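PDB 4ZU2: putative isohexenylglutaconyl-CoA hydratase from Pseudomonas aeruginosa, which probably hydrates isohexenylglutaconyl-CoA in the breakdown of acyclic terpenes such as citronellate, as a member of the crotonase (enoyl-CoA hydratase/isomerase) family. Local coordinates for residues A[52-57]-A[199-204]; A[104-109]-A[126-131]. All blocks are in the same frame, centred on the assembly; numbering follows the deposited sequence.

Contact 1 (A[52-57]-A[199-204]); sequences VRALVL and ETLEQL
Arg53, in the turn that leads into the strand, meets Leu204 near the C-terminal end of helix 190-205 in two ways. Its CB lies 4.2 Å from Leu204 CD1, and the guanidinium, swung over by a chain bent at chi3 (64°), brings NH2 to 3.5 Å from Leu204 O, approaching obliquely. The firmer polar grip lies just beyond: NH2 is hydrogen-bonded to the carbonyl oxygens of Arg205 and Cys207, and NH1 to that of Trp262. Carbonyls at the C-terminal end of a helix carry partial negative charge, which probably favours a cation here. Leu204 CD1 also lies beside the backbone oxygen of Arg53, 4.0 Å away.

Ala54 opens the strand proper and sits at the middle of the apolar contact. Its single methyl fits between two leucines one helical turn apart, CB standing 3.9 Å from Leu201 CD2 and 4.0 Å from Leu204 CD1. Helix 190-205 here packs on one face of the mostly parallel sheet of the crotonase fold and runs nearly antiparallel to the strand; the axes of the two short segments are inclined at 165° and pass 10.6 Å apart at closest. Leu204 reaches the sheet with CG anti to its own backbone N (chi1 172°), and its side chain also packs on Leu104 of the next strand and on Leu167 of the second subunit.

Val56, two residues further on, turns its side chain to the same face as Ala54. There CG2 touches Leu201 CD2 more loosely, at 4.4 Å, so one methyl of Leu201 serves both strand residues, while Arg19 of strand 17-22 borders both Val56 and Leu201.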
ATOM      1  N   VAL A  52     -21.415 -12.585  18.777  1.00 31.59           N
ATOM      2  CA  VAL A  52     -21.469 -12.307  17.328  1.00 23.61           C
ATOM      3  C   VAL A  52     -20.050 -12.113  16.788  1.00 23.58           C
ATOM      4  O   VAL A  52     -19.425 -11.093  17.044  1.00 21.80           O
ATOM      5  CB  VAL A  52     -22.325 -11.055  17.054  1.00 31.63           C
ATOM      6  CG1 VAL A  52     -22.475 -10.825  15.559  1.00 32.13           C
ATOM      7  CG2 VAL A  52     -23.705 -11.190  17.705  1.00 29.14           C
ATOM      8  N   ARG A  53     -19.536 -13.107  16.072  1.00 24.98           N
ATOM      9  CA  ARG A  53     -18.099 -13.220  15.764  1.00 22.15           C
ATOM     10  C   ARG A  53     -17.844 -12.864  14.302  1.00 25.75           C
ATOM     11  O   ARG A  53     -16.713 -12.579  13.916  1.00 20.67           O
ATOM     12  CB  ARG A  53     -17.630 -14.668  15.971  1.00 27.89           C
ATOM     13  CG  ARG A  53     -17.814 -15.231  17.373  1.00 33.59           C
ATOM     14  CD  ARG A  53     -17.611 -16.755  17.408  1.00 36.33           C
ATOM     15  NE  ARG A  53     -16.242 -17.158  17.068  1.00 33.88           N
ATOM     16  CZ  ARG A  53     -15.810 -18.421  17.003  1.00 38.77           C
ATOM     17  NH1 ARG A  53     -16.623 -19.465  17.233  1.00 39.05           N
ATOM     18  NH2 ARG A  53     -14.548 -18.651  16.692  1.00 38.27           N
ATOM     19  N   ALA A  54     -18.896 -12.931  13.477  1.00 28.13           N
ATOM     20  CA  ALA A  54     -18.776 -12.559  12.074  1.00 24.96           C
ATOM     21  C   ALA A  54     -20.053 -11.890  11.506  1.00 23.21           C
ATOM     22  O   ALA A  54     -21.164 -12.099  11.987  1.00 15.36           O
ATOM     23  CB  ALA A  54     -18.366 -13.741  11.242  1.00 24.68           C
ATOM     24  N   LEU A  55     -19.845 -11.033  10.516  1.00 19.02           N
ATOM     25  CA  LEU A  55     -20.927 -10.414   9.795  1.00 24.52           C
ATOM     26  C   LEU A  55     -20.700 -10.719   8.333  1.00 23.82           C
ATOM     27  O   LEU A  55     -19.564 -10.647   7.841  1.00 29.28           O
ATOM     28  CB  LEU A  55     -20.979  -8.906  10.012  1.00 18.89           C
ATOM     29  CG  LEU A  55     -20.970  -8.483  11.492  1.00 24.05           C
ATOM     30  CD1 LEU A  55     -20.675  -6.979  11.633  1.00 19.09           C
ATOM     31  CD2 LEU A  55     -22.265  -8.865  12.194  1.00 25.72           C
ATOM     32  N   VAL A  56     -21.786 -11.115   7.667  1.00 18.58           N
ATOM     33  CA  VAL A  56     -21.786 -11.302   6.224  1.00 23.64           C
ATOM     34  C   VAL A  56     -22.766 -10.302   5.629  1.00 22.46           C
ATOM     35  O   VAL A  56     -23.867 -10.107   6.104  1.00 25.69           O
ATOM     36  CB  VAL A  56     -22.105 -12.748   5.830  1.00 29.40           C
ATOM     37  CG1 VAL A  56     -21.738 -12.965   4.379  1.00 29.75           C
ATOM     38  CG2 VAL A  56     -21.327 -13.720   6.713  1.00 25.54           C
ATOM     39  N   LEU A  57     -22.284  -9.610   4.629  1.00 20.05           N
ATOM     40  CA  LEU A  57     -22.914  -8.462   4.121  1.00 22.29           C
ATOM     41  C   LEU A  57     -23.169  -8.808   2.686  1.00 27.39           C
ATOM     42  O   LEU A  57     -22.247  -9.168   1.955  1.00 25.49           O
ATOM     43  CB  LEU A  57     -21.980  -7.264   4.239  1.00 25.12           C
ATOM     44  CG  LEU A  57     -22.610  -5.944   3.818  1.00 30.25           C
ATOM     45  CD1 LEU A  57     -23.930  -5.708   4.502  1.00 29.09           C
ATOM     46  CD2 LEU A  57     -21.638  -4.791   4.103  1.00 31.34           C
ATOM     47  N   GLU A 199     -15.900 -21.504   3.681  1.00 21.81           N
ATOM     48  CA  GLU A 199     -14.515 -21.826   4.002  1.00 33.28           C
ATOM     49  C   GLU A 199     -13.971 -20.755   4.962  1.00 34.44           C
ATOM     50  O   GLU A 199     -13.512 -21.067   6.067  1.00 31.94           O
ATOM     51  CB  GLU A 199     -13.674 -21.902   2.750  1.00 40.42           C
ATOM     52  CG  GLU A 199     -12.235 -22.235   3.031  1.00 55.81           C
ATOM     53  CD  GLU A 199     -12.062 -23.482   3.899  1.00 66.69           C
ATOM     54  OE1 GLU A 199     -12.899 -24.420   3.777  1.00 70.50           O
ATOM     55  OE2 GLU A 199     -11.084 -23.520   4.694  1.00 64.43           O
ATOM     56  N   THR A 200     -14.100 -19.494   4.540  1.00 33.57           N
ATOM     57  CA  THR A 200     -13.698 -18.319   5.318  1.00 28.13           C
ATOM     58  C   THR A 200     -14.284 -18.400   6.717  1.00 26.84           C
ATOM     59  O   THR A 200     -13.596 -18.206   7.701  1.00 29.38           O
ATOM     60  CB  THR A 200     -14.209 -17.044   4.664  1.00 26.35           C
ATOM     61  OG1 THR A 200     -13.597 -16.880   3.375  1.00 21.70           O
ATOM     62  CG2 THR A 200     -13.936 -15.802   5.537  1.00 30.70           C
ATOM     63  N   LEU A 201     -15.549 -18.741   6.800  1.00 28.38           N
ATOM     64  CA  LEU A 201     -16.223 -18.788   8.085  1.00 28.24           C
ATOM     65  C   LEU A 201     -15.703 -19.907   8.969  1.00 29.39           C
ATOM     66  O   LEU A 201     -15.745 -19.793  10.182  1.00 34.23           O
ATOM     67  CB  LEU A 201     -17.728 -18.915   7.908  1.00 21.05           C
ATOM     68  CG  LEU A 201     -18.455 -17.646   7.435  1.00 32.35           C
ATOM     69  CD1 LEU A 201     -19.951 -17.944   7.220  1.00 30.79           C
ATOM     70  CD2 LEU A 201     -18.286 -16.457   8.423  1.00 33.09           C
ATOM     71  N   GLU A 202     -15.202 -20.980   8.385  1.00 26.66           N
ATOM     72  CA  GLU A 202     -14.708 -22.046   9.230  1.00 32.43           C
ATOM     73  C   GLU A 202     -13.291 -21.666   9.680  1.00 31.96           C
ATOM     74  O   GLU A 202     -12.906 -21.969  10.786  1.00 31.36           O
ATOM     75  CB  GLU A 202     -14.789 -23.408   8.548  1.00 36.80           C
ATOM     76  CG  GLU A 202     -14.891 -24.521   9.568  1.00 49.51           C
ATOM     77  CD  GLU A 202     -16.257 -24.651  10.200  1.00 55.65           C
ATOM     78  OE1 GLU A 202     -17.255 -24.476   9.469  1.00 56.83           O
ATOM     79  OE2 GLU A 202     -16.318 -24.902  11.435  1.00 56.92           O
ATOM     80  N   GLN A 203     -12.539 -20.955   8.839  1.00 30.28           N
ATOM     81  CA  GLN A 203     -11.253 -20.412   9.281  1.00 31.50           C
ATOM     82  C   GLN A 203     -11.411 -19.474  10.459  1.00 34.52           C
ATOM     83  O   GLN A 203     -10.596 -19.454  11.379  1.00 36.85           O
ATOM     84  CB  GLN A 203     -10.574 -19.665   8.158  1.00 30.11           C
ATOM     85  CG  GLN A 203     -10.224 -20.568   7.012  1.00 31.92           C
ATOM     86  CD  GLN A 203      -9.599 -19.816   5.861  1.00 34.36           C
ATOM     87  OE1 GLN A 203     -10.187 -18.896   5.302  1.00 34.32           O
ATOM     88  NE2 GLN A 203      -8.388 -20.192   5.517  1.00 36.97           N
ATOM     89  N   LEU A 204     -12.480 -18.691  10.416  1.00 33.52           N
ATOM     90  CA  LEU A 204     -12.741 -17.684  11.421  1.00 28.35           C
ATOM     91  C   LEU A 204     -13.118 -18.282  12.759  1.00 32.07           C
ATOM     92  O   LEU A 204     -12.886 -17.666  13.812  1.00 29.59           O
ATOM     93  CB  LEU A 204     -13.872 -16.778  10.899  1.00 23.37           C
ATOM     94  CG  LEU A 204     -14.541 -15.710  11.760  1.00 19.83           C
ATOM     95  CD1 LEU A 204     -15.574 -16.267  12.723  1.00 17.54           C
ATOM     96  CD2 LEU A 204     -13.537 -14.847  12.457  1.00 19.63           C
TER

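Contact 2 (A[104-109]-A[126-131]); sequences LLVALV and VAIAAA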
ATOM      1  N   LEU A 104     -15.381  -9.986  12.510  1.00 23.01           N
ATOM      2  CA  LEU A 104     -14.990 -10.184  11.111  1.00 22.18           C
ATOM      3  C   LEU A 104     -16.195  -9.806  10.189  1.00 22.16           C
ATOM      4  O   LEU A 104     -17.313 -10.259  10.399  1.00 16.57           O
ATOM      5  CB  LEU A 104     -14.587 -11.638  10.863  1.00 20.79           C
ATOM      6  CG  LEU A 104     -13.883 -11.944   9.543  1.00 17.07           C
ATOM      7  CD1 LEU A 104     -12.409 -11.597   9.588  1.00 12.51           C
ATOM      8  CD2 LEU A 104     -14.057 -13.431   9.122  1.00 18.48           C
ATOM      9  N   LEU A 105     -15.945  -8.956   9.195  1.00 17.67           N
ATOM     10  CA  LEU A 105     -16.965  -8.481   8.286  1.00 19.66           C
ATOM     11  C   LEU A 105     -16.610  -9.061   6.942  1.00 20.35           C
ATOM     12  O   LEU A 105     -15.553  -8.746   6.387  1.00 19.60           O
ATOM     13  CB  LEU A 105     -16.973  -6.964   8.212  1.00 21.37           C
ATOM     14  CG  LEU A 105     -17.911  -6.353   7.152  1.00 28.33           C
ATOM     15  CD1 LEU A 105     -19.398  -6.743   7.341  1.00 24.27           C
ATOM     16  CD2 LEU A 105     -17.810  -4.844   7.137  1.00 25.99           C
ATOM     17  N   VAL A 106     -17.465  -9.942   6.447  1.00 24.05           N
ATOM     18  CA  VAL A 106     -17.244 -10.552   5.140  1.00 26.35           C
ATOM     19  C   VAL A 106     -18.218  -9.936   4.140  1.00 22.26           C
ATOM     20  O   VAL A 106     -19.412  -9.911   4.397  1.00 19.59           O
ATOM     21  CB  VAL A 106     -17.439 -12.091   5.181  1.00 22.71           C
ATOM     22  CG1 VAL A 106     -17.059 -12.729   3.826  1.00 18.45           C
ATOM     23  CG2 VAL A 106     -16.637 -12.679   6.317  1.00 27.07           C
ATOM     24  N   ALA A 107     -17.710  -9.428   3.017  1.00 23.19           N
ATOM     25  CA  ALA A 107     -18.598  -8.969   1.964  1.00 27.88           C
ATOM     26  C   ALA A 107     -18.667  -9.960   0.803  1.00 24.93           C
ATOM     27  O   ALA A 107     -17.670 -10.294   0.220  1.00 22.75           O
ATOM     28  CB  ALA A 107     -18.230  -7.569   1.465  1.00 24.11           C
ATOM     29  N   LEU A 108     -19.883 -10.383   0.466  1.00 26.41           N
ATOM     30  CA  LEU A 108     -20.134 -11.185  -0.718  1.00 22.63           C
ATOM     31  C   LEU A 108     -20.738 -10.283  -1.801  1.00 21.88           C
ATOM     32  O   LEU A 108     -21.923  -9.909  -1.750  1.00 19.84           O
ATOM     33  CB  LEU A 108     -21.051 -12.359  -0.335  1.00 32.53           C
ATOM     34  CG  LEU A 108     -21.024 -13.625  -1.208  1.00 38.80           C
ATOM     35  CD1 LEU A 108     -19.610 -14.099  -1.415  1.00 45.67           C
ATOM     36  CD2 LEU A 108     -21.811 -14.716  -0.562  1.00 36.31           C
ATOM     37  N   VAL A 109     -19.909  -9.869  -2.755  1.00 26.11           N
ATOM     38  CA  VAL A 109     -20.318  -8.836  -3.702  1.00 27.48           C
ATOM     39  C   VAL A 109     -20.647  -9.434  -5.097  1.00 29.72           C
ATOM     40  O   VAL A 109     -19.850 -10.124  -5.704  1.00 25.71           O
ATOM     41  CB  VAL A 109     -19.269  -7.673  -3.772  1.00 35.23           C
ATOM     42  CG1 VAL A 109     -18.987  -7.089  -2.361  1.00 30.52           C
ATOM     43  CG2 VAL A 109     -17.997  -8.126  -4.389  1.00 36.12           C
ATOM     44  N   VAL A 126     -12.889  -9.342   4.755  1.00 26.39           N
ATOM     45  CA  VAL A 126     -12.839 -10.278   3.646  1.00 24.68           C
ATOM     46  C   VAL A 126     -13.966  -9.975   2.622  1.00 15.77           C
ATOM     47  O   VAL A 126     -15.159  -9.932   2.949  1.00 17.31           O
ATOM     48  CB  VAL A 126     -12.915 -11.756   4.166  1.00 35.00           C
ATOM     49  CG1 VAL A 126     -12.642 -12.778   3.032  1.00 40.04           C
ATOM     50  CG2 VAL A 126     -11.925 -11.966   5.281  1.00 32.02           C
ATOM     51  N   ALA A 127     -13.558  -9.702   1.396  1.00 16.13           N
ATOM     52  CA  ALA A 127     -14.474  -9.526   0.258  1.00 22.05           C
ATOM     53  C   ALA A 127     -14.304 -10.681  -0.750  1.00 27.28           C
ATOM     54  O   ALA A 127     -13.174 -11.010  -1.186  1.00 31.07           O
ATOM     55  CB  ALA A 127     -14.201  -8.252  -0.417  1.00 15.29           C
ATOM     56  N   ILE A 128     -15.428 -11.302  -1.079  1.00 27.98           N
ATOM     57  CA  ILE A 128     -15.505 -12.370  -2.070  1.00 21.52           C
ATOM     58  C   ILE A 128     -16.434 -11.873  -3.196  1.00 22.97           C
ATOM     59  O   ILE A 128     -17.603 -11.628  -2.955  1.00 26.10           O
ATOM     60  CB  ILE A 128     -16.099 -13.649  -1.430  1.00 26.03           C
ATOM     61  CG1 ILE A 128     -15.249 -14.131  -0.233  1.00 22.07           C
ATOM     62  CG2 ILE A 128     -16.223 -14.763  -2.460  1.00 24.44           C
ATOM     63  CD1 ILE A 128     -16.027 -14.809   0.867  1.00 19.65           C
ATOM     64  N   ALA A 129     -15.925 -11.721  -4.415  1.00 19.33           N
ATOM     65  CA  ALA A 129     -16.738 -11.173  -5.510  1.00 21.97           C
ATOM     66  C   ALA A 129     -17.044 -12.216  -6.568  1.00 29.07           C
ATOM     67  O   ALA A 129     -16.270 -13.166  -6.780  1.00 26.64           O
ATOM     68  CB  ALA A 129     -16.042 -10.011  -6.153  1.00 22.28           C
ATOM     69  N   ALA A 130     -18.192 -12.029  -7.217  1.00 28.27           N
ATOM     70  CA  ALA A 130     -18.541 -12.746  -8.441  1.00 24.89           C
ATOM     71  C   ALA A 130     -17.721 -12.154  -9.591  1.00 28.69           C
ATOM     72  O   ALA A 130     -17.614 -10.941  -9.699  1.00 27.89           O
ATOM     73  CB  ALA A 130     -19.998 -12.555  -8.704  1.00 27.20           C
ATOM     74  N   ALA A 131     -17.139 -12.989 -10.449  1.00 25.80           N
ATOM     75  CA  ALA A 131     -16.331 -12.496 -11.566  1.00 25.39           C
ATOM     76  C   ALA A 131     -17.050 -11.498 -12.440  1.00 30.28           C
ATOM     77  O   ALA A 131     -16.406 -10.667 -13.071  1.00 36.63           O
ATOM     78  CB  ALA A 131     -15.863 -13.672 -12.453  1.00 33.42           C
TER
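Leu105 and Val126 begin a ladder of five backbone hydrogen bonds between two parallel strands. Val126 N donates to Leu105 O, Ala107 N to Val126 O, Ile128 N to Ala107 O, Val109 N to Ile128 O and Ala130 N to Val109 O. The Ile128 bond is nearly straight, 172° at the hydrogen, whereas Val109 N meets its acceptor tilted 23° from the carbonyl plane. Weaker CA-H...O contacts fill in between, as from Ala127 CA to Ala107 O at 3.3 Å.

Apolar contacts line both faces. On the face of Val106, Leu108, Val126 and Ile128, Val106 CG1 meets Ile128 CD1 at 3.8 Å. Leu108 slants across the same isoleucine, its CD1 3.5 Å from Ile128 CB. Helix 190-205 packs on Val106 and Leu108, while Phe185 borders Val126 and Ile128. The other face is slimmer, with Ala107 beside Ala127. Val109 CG2, between backbone N and carbonyl carbon, lies 3.2 Å from Ala129 CB, a contact doubtful in detail.

With main-chain bonds setting the register and aliphatic groups on both faces, this buried centre of the crotonase sheet probably depends on backbone pairing for alignment and hydrophobic burial for cohesion.

In the fold
Both contacts are buried and share one six-stranded sheet, in which strands 54-59 and 104-109 are neighbours; their centres are 11 Å apart. Contact 2 lies nearer the middle of the chain and joins strand to strand, so main-chain hydrogen bonding dominates it. Contact 1 lies further out, setting a helix against the sheet through aliphatic side chains, with a charged group only at its edge. Leu55 ties the two together through probable backbone bonds to Leu104 and Val106. Helix 190-205 spans both, its Leu197 and Leu193 packing on Val106 and Leu108. Each contact also lies beside the second subunit, whose Arg164 is next to Val126.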